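Local coordinates for putative uncharacterized protein PH0594 (Pyrococcus horikoshii, PDB 4HXG) that probably acts as a serine-type acylaminoacyl peptidase, forming a self-compartmentalizing hexamer that selects its substrates through multimerization, at residues I381-G386 and G461-A466; Q401-K406 and L595-F600; L539-L544 and H578-R583; R117-G122 and G176-D181. The protein carries 1 engineered substitution. All blocks are in the same frame, centred on the assembly; numbering follows the deposited sequence.

Contact 1: I381-G386 and G461-A466; sequences IVFVHG and GITGIA. Engineered in segment 461-466: A466 (natural residue Ser).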
loop_
_atom_site.group_PDB
_atom_site.type_symbol
_atom_site.label_atom_id
_atom_site.label_comp_id
_atom_site.label_asym_id
_atom_site.label_seq_id
_atom_site.Cartn_x
_atom_site.Cartn_y
_atom_site.Cartn_z
ATOM N N ILE F 381 11.438 46.365 21.968
ATOM C CA ILE F 381 11.884 45.704 20.757
ATOM C C ILE F 381 11.732 46.662 19.595
ATOM O O ILE F 381 10.662 47.244 19.399
ATOM C CB ILE F 381 11.070 44.432 20.472
ATOM C CG1 ILE F 381 11.205 43.441 21.629
ATOM C CG2 ILE F 381 11.523 43.784 19.164
ATOM C CD1 ILE F 381 10.418 42.174 21.436
ATOM N N VAL F 382 12.810 46.825 18.838
ATOM C CA VAL F 382 12.817 47.698 17.679
ATOM C C VAL F 382 12.780 46.870 16.412
ATOM O O VAL F 382 13.760 46.208 16.088
ATOM C CB VAL F 382 14.110 48.522 17.627
ATOM C CG1 VAL F 382 14.159 49.342 16.341
ATOM C CG2 VAL F 382 14.226 49.405 18.847
ATOM N N PHE F 383 11.667 46.913 15.688
ATOM C CA PHE F 383 11.558 46.206 14.413
ATOM C C PHE F 383 12.056 47.068 13.259
ATOM O O PHE F 383 11.814 48.272 13.226
ATOM C CB PHE F 383 10.110 45.798 14.131
ATOM C CG PHE F 383 9.584 44.721 15.037
ATOM C CD1 PHE F 383 9.463 43.427 14.588
ATOM C CD2 PHE F 383 9.193 45.010 16.327
ATOM C CE1 PHE F 383 8.972 42.445 15.407
ATOM C CE2 PHE F 383 8.701 44.022 17.153
ATOM C CZ PHE F 383 8.591 42.740 16.693
ATOM N N VAL F 384 12.730 46.439 12.303
ATOM C CA VAL F 384 13.223 47.137 11.123
ATOM C C VAL F 384 12.747 46.419 9.877
ATOM O O VAL F 384 13.136 45.280 9.626
ATOM C CB VAL F 384 14.764 47.190 11.101
ATOM C CG1 VAL F 384 15.261 47.814 9.805
ATOM C CG2 VAL F 384 15.280 47.957 12.303
ATOM N N HIS F 385 11.911 47.086 9.092
ATOM C CA HIS F 385 11.340 46.468 7.897
ATOM C C HIS F 385 12.360 46.154 6.802
ATOM O O HIS F 385 13.440 46.743 6.745
ATOM C CB HIS F 385 10.158 47.285 7.347
ATOM C CG HIS F 385 10.536 48.605 6.742
ATOM N ND1 HIS F 385 11.306 48.714 5.606
ATOM C CD2 HIS F 385 10.204 49.872 7.092
ATOM C CE1 HIS F 385 11.450 49.989 5.291
ATOM N NE2 HIS F 385 10.789 50.713 6.176
ATOM N N GLY F 386 12.015 45.191 5.954
ATOM C CA GLY F 386 12.828 44.847 4.803
ATOM C C GLY F 386 12.814 45.999 3.820
ATOM O O GLY F 386 12.157 47.015 4.050
ATOM N N GLY F 461 16.093 45.705 22.518
ATOM C CA GLY F 461 16.522 44.765 21.504
ATOM C C GLY F 461 16.154 45.271 20.129
ATOM O O GLY F 461 15.385 46.226 19.987
ATOM N N ILE F 462 16.694 44.614 19.111
ATOM C CA ILE F 462 16.416 44.972 17.730
ATOM C C ILE F 462 16.296 43.689 16.909
ATOM O O ILE F 462 17.038 42.732 17.124
ATOM C CB ILE F 462 17.515 45.910 17.169
ATOM C CG1 ILE F 462 17.090 46.524 15.833
ATOM C CG2 ILE F 462 18.853 45.185 17.052
ATOM C CD1 ILE F 462 18.068 47.571 15.297
ATOM N N THR F 463 15.336 43.651 15.992
ATOM C CA THR F 463 15.149 42.469 15.157
ATOM C C THR F 463 14.597 42.853 13.788
ATOM O O THR F 463 13.891 43.854 13.651
ATOM C CB THR F 463 14.217 41.427 15.826
ATOM O OG1 THR F 463 14.251 40.193 15.090
ATOM C CG2 THR F 463 12.785 41.955 15.904
ATOM N N GLY F 464 14.927 42.053 12.779
ATOM C CA GLY F 464 14.489 42.341 11.428
ATOM C C GLY F 464 14.721 41.184 10.481
ATOM O O GLY F 464 15.576 40.337 10.721
ATOM N N ILE F 465 13.956 41.167 9.394
ATOM C CA ILE F 465 14.077 40.151 8.356
ATOM C C ILE F 465 14.592 40.808 7.082
ATOM O O ILE F 465 14.268 41.960 6.803
ATOM C CB ILE F 465 12.701 39.507 8.065
ATOM C CG1 ILE F 465 12.136 38.848 9.328
ATOM C CG2 ILE F 465 12.795 38.499 6.932
ATOM C CD1 ILE F 465 10.629 38.698 9.313
ATOM N N ALA F 466 15.388 40.081 6.306
ATOM C CA ALA F 466 15.914 40.620 5.054
ATOM C C ALA F 466 16.778 41.869 5.296
ATOM O O ALA F 466 17.762 41.814 6.043
ATOM C CB ALA F 466 14.775 40.926 4.100
HETATM O O HOH W 1 11.791 42.849 9.229
#

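Contact 2: Q401-K406 and L595-F600; sequences QLMASK and LFMEFF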
loop_
_atom_site.group_PDB
_atom_site.type_symbol
_atom_site.label_atom_id
_atom_site.label_comp_id
_atom_site.label_asym_id
_atom_site.label_seq_id
_atom_site.Cartn_x
_atom_site.Cartn_y
_atom_site.Cartn_z
ATOM N N GLN F 401 1.932 42.215 17.838
ATOM C CA GLN F 401 0.864 42.051 18.820
ATOM C C GLN F 401 1.298 41.001 19.837
ATOM O O GLN F 401 1.028 41.125 21.034
ATOM C CB GLN F 401 -0.454 41.653 18.164
ATOM C CG GLN F 401 -0.942 42.621 17.105
ATOM C CD GLN F 401 -1.509 43.908 17.676
ATOM O OE1 GLN F 401 -2.211 43.906 18.692
ATOM N NE2 GLN F 401 -1.211 45.020 17.013
ATOM N N LEU F 402 1.996 39.976 19.355
ATOM C CA LEU F 402 2.470 38.909 20.225
ATOM C C LEU F 402 3.323 39.475 21.358
ATOM O O LEU F 402 3.000 39.304 22.538
ATOM C CB LEU F 402 3.280 37.887 19.427
ATOM C CG LEU F 402 3.846 36.711 20.231
ATOM C CD1 LEU F 402 2.734 35.972 20.958
ATOM C CD2 LEU F 402 4.626 35.766 19.339
ATOM N N MET F 403 4.393 40.175 20.996
ATOM C CA MET F 403 5.327 40.679 21.996
ATOM C C MET F 403 4.733 41.793 22.873
ATOM O O MET F 403 5.084 41.916 24.052
ATOM C CB MET F 403 6.640 41.097 21.335
ATOM C CG MET F 403 7.269 39.970 20.511
ATOM S SD MET F 403 7.399 38.415 21.437
ATOM C CE MET F 403 8.751 38.796 22.546
ATOM N N ALA F 404 3.818 42.582 22.316
ATOM C CA ALA F 404 3.115 43.577 23.121
ATOM C C ALA F 404 2.328 42.901 24.242
ATOM O O ALA F 404 2.371 43.331 25.388
ATOM C CB ALA F 404 2.197 44.416 22.258
ATOM N N SER F 405 1.612 41.837 23.904
ATOM C CA SER F 405 0.833 41.082 24.884
ATOM C C SER F 405 1.741 40.509 25.965
ATOM O O SER F 405 1.295 40.231 27.080
ATOM C CB SER F 405 0.079 39.937 24.200
ATOM O OG SER F 405 0.949 38.846 23.919
ATOM N N LYS F 406 3.008 40.312 25.619
ATOM C CA LYS F 406 3.989 39.765 26.550
ATOM C C LYS F 406 4.808 40.834 27.302
ATOM O O LYS F 406 5.762 40.522 28.014
ATOM C CB LYS F 406 4.849 38.689 25.880
ATOM C CG LYS F 406 4.047 37.440 25.538
ATOM C CD LYS F 406 4.800 36.478 24.628
ATOM C CE LYS F 406 5.845 35.677 25.388
ATOM N NZ LYS F 406 5.245 35.035 26.589
ATOM N N LEU F 595 10.470 30.329 19.139
ATOM C CA LEU F 595 11.881 30.676 19.249
ATOM C C LEU F 595 12.091 32.182 19.395
ATOM O O LEU F 595 12.845 32.646 20.247
ATOM C CB LEU F 595 12.610 30.177 18.009
ATOM C CG LEU F 595 14.053 29.768 18.239
ATOM C CD1 LEU F 595 14.153 28.892 19.477
ATOM C CD2 LEU F 595 14.570 29.047 17.015
ATOM N N PHE F 596 11.411 32.935 18.543
ATOM C CA PHE F 596 11.440 34.387 18.562
ATOM C C PHE F 596 11.120 34.927 19.964
ATOM O O PHE F 596 11.909 35.672 20.535
ATOM C CB PHE F 596 10.422 34.882 17.536
ATOM C CG PHE F 596 10.469 36.354 17.263
ATOM C CD1 PHE F 596 11.320 36.867 16.310
ATOM C CD2 PHE F 596 9.616 37.216 17.920
ATOM C CE1 PHE F 596 11.341 38.216 16.042
ATOM C CE2 PHE F 596 9.632 38.560 17.657
ATOM C CZ PHE F 596 10.495 39.064 16.717
ATOM N N MET F 597 9.978 34.515 20.516
ATOM C CA MET F 597 9.539 34.901 21.862
ATOM C C MET F 597 10.586 34.581 22.909
ATOM O O MET F 597 11.009 35.448 23.671
ATOM C CB MET F 597 8.303 34.086 22.263
ATOM C CG MET F 597 6.948 34.642 21.878
ATOM S SD MET F 597 5.674 33.349 21.916
ATOM C CE MET F 597 5.816 32.750 23.599
ATOM N N GLU F 598 10.975 33.309 22.956
ATOM C CA GLU F 598 11.805 32.795 24.040
ATOM C C GLU F 598 13.158 33.472 24.088
ATOM O O GLU F 598 13.658 33.784 25.168
ATOM C CB GLU F 598 11.969 31.276 23.944
ATOM C CG GLU F 598 10.702 30.499 24.275
ATOM C CD GLU F 598 10.096 30.893 25.615
ATOM O OE1 GLU F 598 10.859 31.177 26.561
ATOM O OE2 GLU F 598 8.851 30.919 25.718
ATOM N N PHE F 599 13.744 33.711 22.918
ATOM C CA PHE F 599 15.024 34.407 22.852
ATOM C C PHE F 599 14.915 35.805 23.460
ATOM O O PHE F 599 15.724 36.188 24.300
ATOM C CB PHE F 599 15.537 34.490 21.414
ATOM C CG PHE F 599 16.996 34.848 21.308
ATOM C CD1 PHE F 599 17.976 33.902 21.556
ATOM C CD2 PHE F 599 17.388 36.123 20.960
ATOM C CE1 PHE F 599 19.322 34.225 21.463
ATOM C CE2 PHE F 599 18.733 36.450 20.865
ATOM C CZ PHE F 599 19.699 35.499 21.115
ATOM N N PHE F 600 13.912 36.569 23.045
ATOM C CA PHE F 600 13.739 37.902 23.603
ATOM C C PHE F 600 13.417 37.814 25.091
ATOM O O PHE F 600 13.760 38.707 25.869
ATOM C CB PHE F 600 12.671 38.703 22.845
ATOM C CG PHE F 600 13.213 39.468 21.666
ATOM C CD1 PHE F 600 12.551 39.454 20.445
ATOM C CD2 PHE F 600 14.382 40.201 21.777
ATOM C CE1 PHE F 600 13.046 40.146 19.360
ATOM C CE2 PHE F 600 14.883 40.897 20.692
ATOM C CZ PHE F 600 14.212 40.868 19.481
#

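Contact 3: L539-L544 and H578-R583; sequences LLIHSL and HGHSIR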
loop_
_atom_site.group_PDB
_atom_site.type_symbol
_atom_site.label_atom_id
_atom_site.label_comp_id
_atom_site.label_asym_id
_atom_site.label_seq_id
_atom_site.Cartn_x
_atom_site.Cartn_y
_atom_site.Cartn_z
ATOM N N LEU F 539 20.628 36.048 17.962
ATOM C CA LEU F 539 20.093 34.873 17.286
ATOM C C LEU F 539 19.999 35.138 15.793
ATOM O O LEU F 539 19.453 36.155 15.372
ATOM C CB LEU F 539 18.704 34.525 17.826
ATOM C CG LEU F 539 17.921 33.401 17.130
ATOM C CD1 LEU F 539 18.720 32.106 17.104
ATOM C CD2 LEU F 539 16.566 33.173 17.793
ATOM N N LEU F 540 20.539 34.224 14.996
ATOM C CA LEU F 540 20.366 34.274 13.553
ATOM C C LEU F 540 19.325 33.250 13.127
ATOM O O LEU F 540 19.361 32.099 13.566
ATOM C CB LEU F 540 21.686 33.980 12.857
ATOM C CG LEU F 540 22.722 35.094 12.958
ATOM C CD1 LEU F 540 24.122 34.526 12.867
ATOM C CD2 LEU F 540 22.488 36.157 11.888
ATOM N N ILE F 541 18.392 33.674 12.279
ATOM C CA ILE F 541 17.390 32.773 11.715
ATOM C C ILE F 541 17.500 32.743 10.193
ATOM O O ILE F 541 17.564 33.793 9.560
ATOM C CB ILE F 541 15.961 33.209 12.090
ATOM C CG1 ILE F 541 15.750 33.128 13.603
ATOM C CG2 ILE F 541 14.939 32.350 11.351
ATOM C CD1 ILE F 541 14.390 33.644 14.065
ATOM N N HIS F 542 17.538 31.548 9.606
ATOM C CA HIS F 542 17.612 31.415 8.146
ATOM C C HIS F 542 16.760 30.247 7.635
ATOM O O HIS F 542 16.300 29.426 8.423
ATOM C CB HIS F 542 19.068 31.276 7.685
ATOM C CG HIS F 542 19.364 31.966 6.386
ATOM N ND1 HIS F 542 19.603 33.321 6.301
ATOM C CD2 HIS F 542 19.455 31.490 5.121
ATOM C CE1 HIS F 542 19.831 33.649 5.040
ATOM N NE2 HIS F 542 19.747 32.556 4.305
ATOM N N SER F 543 16.537 30.182 6.325
ATOM C CA SER F 543 15.785 29.077 5.726
ATOM C C SER F 543 16.485 28.565 4.468
ATOM O O SER F 543 16.938 29.357 3.645
ATOM C CB SER F 543 14.362 29.517 5.398
ATOM O OG SER F 543 14.380 30.598 4.491
ATOM N N LEU F 544 16.567 27.246 4.311
ATOM C CA LEU F 544 17.368 26.657 3.230
ATOM C C LEU F 544 16.920 26.980 1.807
ATOM O O LEU F 544 17.690 26.826 0.868
ATOM C CB LEU F 544 17.472 25.145 3.387
ATOM C CG LEU F 544 18.351 24.719 4.554
ATOM C CD1 LEU F 544 18.502 23.206 4.563
ATOM C CD2 LEU F 544 19.704 25.404 4.448
ATOM N N HIS F 578 12.590 32.851 1.423
ATOM C CA HIS F 578 12.787 34.154 2.061
ATOM C C HIS F 578 11.622 34.516 2.988
ATOM O O HIS F 578 11.840 35.034 4.084
ATOM C CB HIS F 578 12.931 35.220 0.967
ATOM C CG HIS F 578 13.505 36.527 1.431
ATOM N ND1 HIS F 578 14.724 36.630 2.067
ATOM C CD2 HIS F 578 13.041 37.795 1.305
ATOM C CE1 HIS F 578 14.976 37.901 2.331
ATOM N NE2 HIS F 578 13.971 38.628 1.879
ATOM N N GLY F 579 10.393 34.225 2.561
ATOM C CA GLY F 579 9.209 34.601 3.319
ATOM C C GLY F 579 8.681 33.566 4.308
ATOM O O GLY F 579 7.530 33.651 4.768
ATOM N N HIS F 580 9.531 32.613 4.675
ATOM C CA HIS F 580 9.108 31.483 5.499
ATOM C C HIS F 580 8.389 31.846 6.803
ATOM O O HIS F 580 7.568 31.080 7.292
ATOM C CB HIS F 580 10.298 30.567 5.783
ATOM C CG HIS F 580 11.335 31.176 6.674
ATOM N ND1 HIS F 580 11.628 30.671 7.923
ATOM C CD2 HIS F 580 12.151 32.241 6.497
ATOM C CE1 HIS F 580 12.578 31.401 8.478
ATOM N NE2 HIS F 580 12.914 32.360 7.634
ATOM N N SER F 581 8.703 33.003 7.371
ATOM C CA SER F 581 8.028 33.465 8.584
ATOM C C SER F 581 6.501 33.469 8.444
ATOM O O SER F 581 5.785 32.953 9.303
ATOM C CB SER F 581 8.511 34.874 8.936
ATOM O OG SER F 581 8.742 35.629 7.758
ATOM N N ILE F 582 6.009 34.141 7.411
ATOM C CA ILE F 582 4.593 34.107 7.055
ATOM C C ILE F 582 4.114 32.924 6.186
ATOM O O ILE F 582 2.970 32.480 6.337
ATOM C CB ILE F 582 4.100 35.465 6.492
ATOM C CG1 ILE F 582 4.932 35.899 5.279
ATOM C CG2 ILE F 582 4.142 36.532 7.584
ATOM C CD1 ILE F 582 4.493 37.245 4.670
ATOM N N ARG F 583 4.959 32.452 5.262
ATOM C CA ARG F 583 4.555 31.394 4.309
ATOM C C ARG F 583 4.920 29.915 4.574
ATOM O O ARG F 583 4.476 29.044 3.829
ATOM C CB ARG F 583 5.051 31.739 2.905
ATOM C CG ARG F 583 4.709 33.126 2.452
ATOM C CD ARG F 583 3.437 33.160 1.634
ATOM N NE ARG F 583 3.681 33.604 0.260
ATOM C CZ ARG F 583 4.434 34.654 -0.081
ATOM N NH1 ARG F 583 5.040 35.390 0.846
ATOM N NH2 ARG F 583 4.586 34.975 -1.362
#

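Contact 4: R117-G122 and G176-D181; sequences RLLAVG and GIWHGD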
loop_
_atom_site.group_PDB
_atom_site.type_symbol
_atom_site.label_atom_id
_atom_site.label_comp_id
_atom_site.label_asym_id
_atom_site.label_seq_id
_atom_site.Cartn_x
_atom_site.Cartn_y
_atom_site.Cartn_z
ATOM N N ARG F 117 -12.554 30.848 -23.747
ATOM C CA ARG F 117 -11.125 30.580 -23.643
ATOM C C ARG F 117 -10.513 31.096 -22.349
ATOM O O ARG F 117 -10.991 32.063 -21.762
ATOM C CB ARG F 117 -10.385 31.180 -24.829
ATOM C CG ARG F 117 -10.748 30.536 -26.148
ATOM C CD ARG F 117 -10.291 31.388 -27.313
ATOM N NE ARG F 117 -11.151 32.550 -27.505
ATOM C CZ ARG F 117 -10.788 33.630 -28.186
ATOM N NH1 ARG F 117 -9.573 33.700 -28.726
ATOM N NH2 ARG F 117 -11.631 34.649 -28.322
ATOM N N LEU F 118 -9.452 30.432 -21.911
ATOM C CA LEU F 118 -8.652 30.907 -20.799
ATOM C C LEU F 118 -7.256 31.147 -21.320
ATOM O O LEU F 118 -6.810 30.456 -22.231
ATOM C CB LEU F 118 -8.584 29.853 -19.694
ATOM C CG LEU F 118 -9.838 29.561 -18.870
ATOM C CD1 LEU F 118 -9.592 28.423 -17.877
ATOM C CD2 LEU F 118 -10.306 30.819 -18.143
ATOM N N LEU F 119 -6.568 32.134 -20.757
ATOM C CA LEU F 119 -5.139 32.294 -20.991
ATOM C C LEU F 119 -4.382 31.813 -19.761
ATOM O O LEU F 119 -4.568 32.339 -18.660
ATOM C CB LEU F 119 -4.774 33.748 -21.285
ATOM C CG LEU F 119 -3.263 33.970 -21.416
ATOM C CD1 LEU F 119 -2.733 33.274 -22.664
ATOM C CD2 LEU F 119 -2.885 35.455 -21.421
ATOM N N ALA F 120 -3.543 30.800 -19.951
ATOM C CA ALA F 120 -2.710 30.288 -18.878
ATOM C C ALA F 120 -1.259 30.682 -19.102
ATOM O O ALA F 120 -0.729 30.498 -20.196
ATOM C CB ALA F 120 -2.830 28.798 -18.809
ATOM N N VAL F 121 -0.614 31.221 -18.073
ATOM C CA VAL F 121 0.819 31.463 -18.149
ATOM C C VAL F 121 1.544 30.552 -17.165
ATOM O O VAL F 121 1.088 30.360 -16.037
ATOM C CB VAL F 121 1.177 32.925 -17.858
ATOM C CG1 VAL F 121 2.553 33.244 -18.415
ATOM C CG2 VAL F 121 0.144 33.857 -18.464
ATOM N N GLY F 122 2.699 30.040 -17.577
ATOM C CA GLY F 122 3.401 29.000 -16.847
ATOM C C GLY F 122 4.835 28.940 -17.322
ATOM O O GLY F 122 5.322 29.887 -17.937
ATOM N N GLY F 176 1.898 37.749 -19.684
ATOM C CA GLY F 176 0.939 38.093 -20.717
ATOM C C GLY F 176 -0.458 38.318 -20.177
ATOM O O GLY F 176 -0.809 37.816 -19.114
ATOM N N ILE F 177 -1.264 39.060 -20.929
ATOM C CA ILE F 177 -2.637 39.356 -20.542
ATOM C C ILE F 177 -3.497 39.506 -21.786
ATOM O O ILE F 177 -2.993 39.853 -22.846
ATOM C CB ILE F 177 -2.721 40.671 -19.753
ATOM C CG1 ILE F 177 -2.225 41.836 -20.620
ATOM C CG2 ILE F 177 -1.911 40.576 -18.471
ATOM C CD1 ILE F 177 -2.429 43.195 -19.991
ATOM N N TRP F 178 -4.794 39.258 -21.651
ATOM C CA TRP F 178 -5.715 39.396 -22.776
ATOM C C TRP F 178 -5.882 40.847 -23.172
ATOM O O TRP F 178 -6.177 41.694 -22.332
ATOM C CB TRP F 178 -7.099 38.849 -22.412
ATOM C CG TRP F 178 -7.214 37.373 -22.499
ATOM C CD1 TRP F 178 -7.412 36.502 -21.467
ATOM C CD2 TRP F 178 -7.139 36.579 -23.686
ATOM N NE1 TRP F 178 -7.466 35.215 -21.942
ATOM C CE2 TRP F 178 -7.301 35.235 -23.301
ATOM C CE3 TRP F 178 -6.947 36.877 -25.039
ATOM C CZ2 TRP F 178 -7.280 34.185 -24.222
ATOM C CZ3 TRP F 178 -6.928 35.838 -25.950
ATOM C CH2 TRP F 178 -7.093 34.507 -25.539
ATOM N N HIS F 179 -5.678 41.149 -24.447
ATOM C CA HIS F 179 -6.205 42.398 -24.971
ATOM C C HIS F 179 -7.162 42.043 -26.100
ATOM O O HIS F 179 -6.733 41.699 -27.204
ATOM C CB HIS F 179 -5.062 43.287 -25.472
ATOM C CG HIS F 179 -5.493 44.658 -25.890
ATOM N ND1 HIS F 179 -6.004 45.582 -25.004
ATOM C CD2 HIS F 179 -5.489 45.262 -27.102
ATOM C CE1 HIS F 179 -6.302 46.695 -25.653
ATOM N NE2 HIS F 179 -5.998 46.527 -26.928
ATOM N N GLY F 180 -8.459 42.200 -25.845
ATOM C CA GLY F 180 -9.457 41.728 -26.784
ATOM C C GLY F 180 -9.190 40.273 -27.131
ATOM O O GLY F 180 -9.045 39.422 -26.255
ATOM N N ASP F 181 -9.100 39.999 -28.426
ATOM C CA ASP F 181 -8.763 38.670 -28.926
ATOM C C ASP F 181 -7.252 38.471 -29.093
ATOM O O ASP F 181 -6.802 37.455 -29.620
ATOM C CB ASP F 181 -9.530 38.349 -30.209
ATOM C CG ASP F 181 -10.989 37.997 -29.937
ATOM O OD1 ASP F 181 -11.278 37.440 -28.855
ATOM O OD2 ASP F 181 -11.853 38.281 -30.794
#

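Contact 1: I381-G386 and G461-A466
V382 N gives G461 O the shortest hydrogen bond between the two strands, 2.9 Å. V382 O takes one in return, from T463 N at 3.0 Å and near-straight (N-H...O 165°), with the weaker C-H contact of I462 CA beside it at 3.4 Å. T463 O continues the parallel ladder, accepting V384 N in its carbonyl plane at 3.1 Å while F383 CA lies close by. Past the V384 N to T463 O bond, where the direct bonding stops, a water donates to V384 O and accepts from I465 N. These are neighbouring strands, 378-384 and 459-465, in the middle of the alpha/beta-hydrolase sheet. At the end of the second, A466, an engineered replacement of Ser, has positive phi (61°) directly before helix 467-478, consistent with the nucleophile elbow of this fold. T463 CG2 stands between its own backbone N and carbonyl carbon, which puts it over one face of the F383 ring, 3.8 Å above the plane and displaced toward the rim; T463 OG1 bonds to I486 O of strand 484-488. On the other sheet face, beneath helix 467-478, I462 reaches along the strand: CG1 meets V382 CB at 4.0 Å and CD1 meets V384 CG2 at 4.1 Å.

Contact 2: Q401-K406 and L595-F600
L402 CD2 meets M597 CG at 3.6 Å, the two side chains crossing at about a right angle, and this pair opens the tightly packed, buried part of the contact. M403 fills the space next to it: its chain, bent at chi2 (-51°) and chi3 (-74°), curls so that SD lies 3.8 Å from M597 CG and CE lies 3.9 Å from F600 CB. M403 CG abuts the F596 ring in its plane, 4.0 Å from CE2, and SD stands 5.5 Å from the centroid of that ring, far from its normal, which makes an edge-on Met-aromatic contact. These residues are all buried and bring together only apolar atoms. On the partly exposed side K406 still packs through its aliphatic length, CE lying against M597 CE at 3.4 Å. Only its charged end is loosely placed: NZ stays 5.5 Å from E598 OE2, a charge attraction at most and not a bonded pair. The short helix axes approach to 11.1 Å at 38°, a spacing filled by side chains. F596 and F600 turn down onto strands 378-384, 459-465 and 484-488, as expected of two helices sharing one face of the central sheet in an alpha/beta-hydrolase fold.

Contact 3: L539-L544 and H578-R583
The imidazole of H580 has S543 over one face and I541 at its edge. S543 CB sits 3.6 Å above the ring plane, almost over the centre (3.7 Å from the centroid, 10° off the normal), a CH-pi contact. In the ring plane, I541 CG2 touches the CE1 corner at 3.8 Å. H580 CG stands between its own backbone N and carbonyl carbon (chi1 68°), a setting that swings the ring from the start of helix 580-583 toward the strand. S543 OG lies over CD2 of the same ring, and its hydrogen bonds go to A577 O and N489 ND2. The ring nitrogens are bonded too, NE2 to N489 OD1 and ND1 to H588 NE2; N489 therefore clamps H580 and S543 together, and the ring is fixed in rotation by two bonds as well as by packing. Replacing H580 with a leucine would probably leave N489 OD1 and H588 NE2 without their ring partners and free N489 to turn away from S543. Two residues earlier, H578 bonds through ND1 to D546 OD2 and comes beside A466, an engineered replacement of the natural serine, a pattern consistent with the catalytic triad of prolyl oligopeptidase relatives. G579 is the N-cap residue of the short helix, whose first turn is closed by R583 N on G579 O (2.9 Å). Strand 538-543 is held in the sheet between 484-488 and 568-573, while helix 580-583 leads into helix 586-605, which supplies H588 and covers L539 through F599.

Contact 4: R117-G122 and G176-D181
W178 reaches across to L119 and R117, and its side chain can be followed outward. CG is anti to the carbonyl carbon (chi1 -80°), which carries the indole from CB toward strand 117-124. Its CD1 corner comes to 3.8 Å from L119 CB; NE1 lies against the same carbon, near L119 N but not bonded to it, since both are donors. CE2 follows at 3.6 Å from L119 CB and CZ2 at 3.9 Å. At the far end CH2 meets R117 NH1 at 4.1 Å, with guanidinium and ring planes 65° apart, so no stack forms. L119 also lays CD2 against G176 O, at 3.9 Å. These strands belong to adjacent four-stranded blades of the beta-propeller; their axes run nearly antiparallel at 7.9 Å, joined by side chains and not by backbone bonds. At the rim R117 NH2 binds D181 OD1 at 2.9 Å, a salt bridge reached from above the carboxylate plane, and the same NH2 also bridges D114. With a methionine in place of R117, D181 and D114 would probably lose their shared positive mate. The largely apolar L119-W178 patch thus carries the inner part, while the R117-D181 bridge, probably weakened by solvent, ties the outer ends together.

In the fold
Contacts 1, 2 and 3 occupy the hydrolase domain and touch one another; contact 4 stands apart in the propeller, its centre about 41 Å from that of contact 1. Contact 1 is backbone-bonded core of the central sheet, and contact 3 starts from another strand of that sheet. Contact 2 lies on top of contact 1, with F600 and M403 against I381, and is almost wholly side-chain packing, without a hydrogen bond between its two segments. Contact 3 packs a strand serine on an imidazole whose bonds go to residues outside both segments, and meets contact 1 where H578 faces A466. Contact 4, partly buried, pairs largely apolar packing with a salt bridge to an exposed aspartate at the joint between two blades.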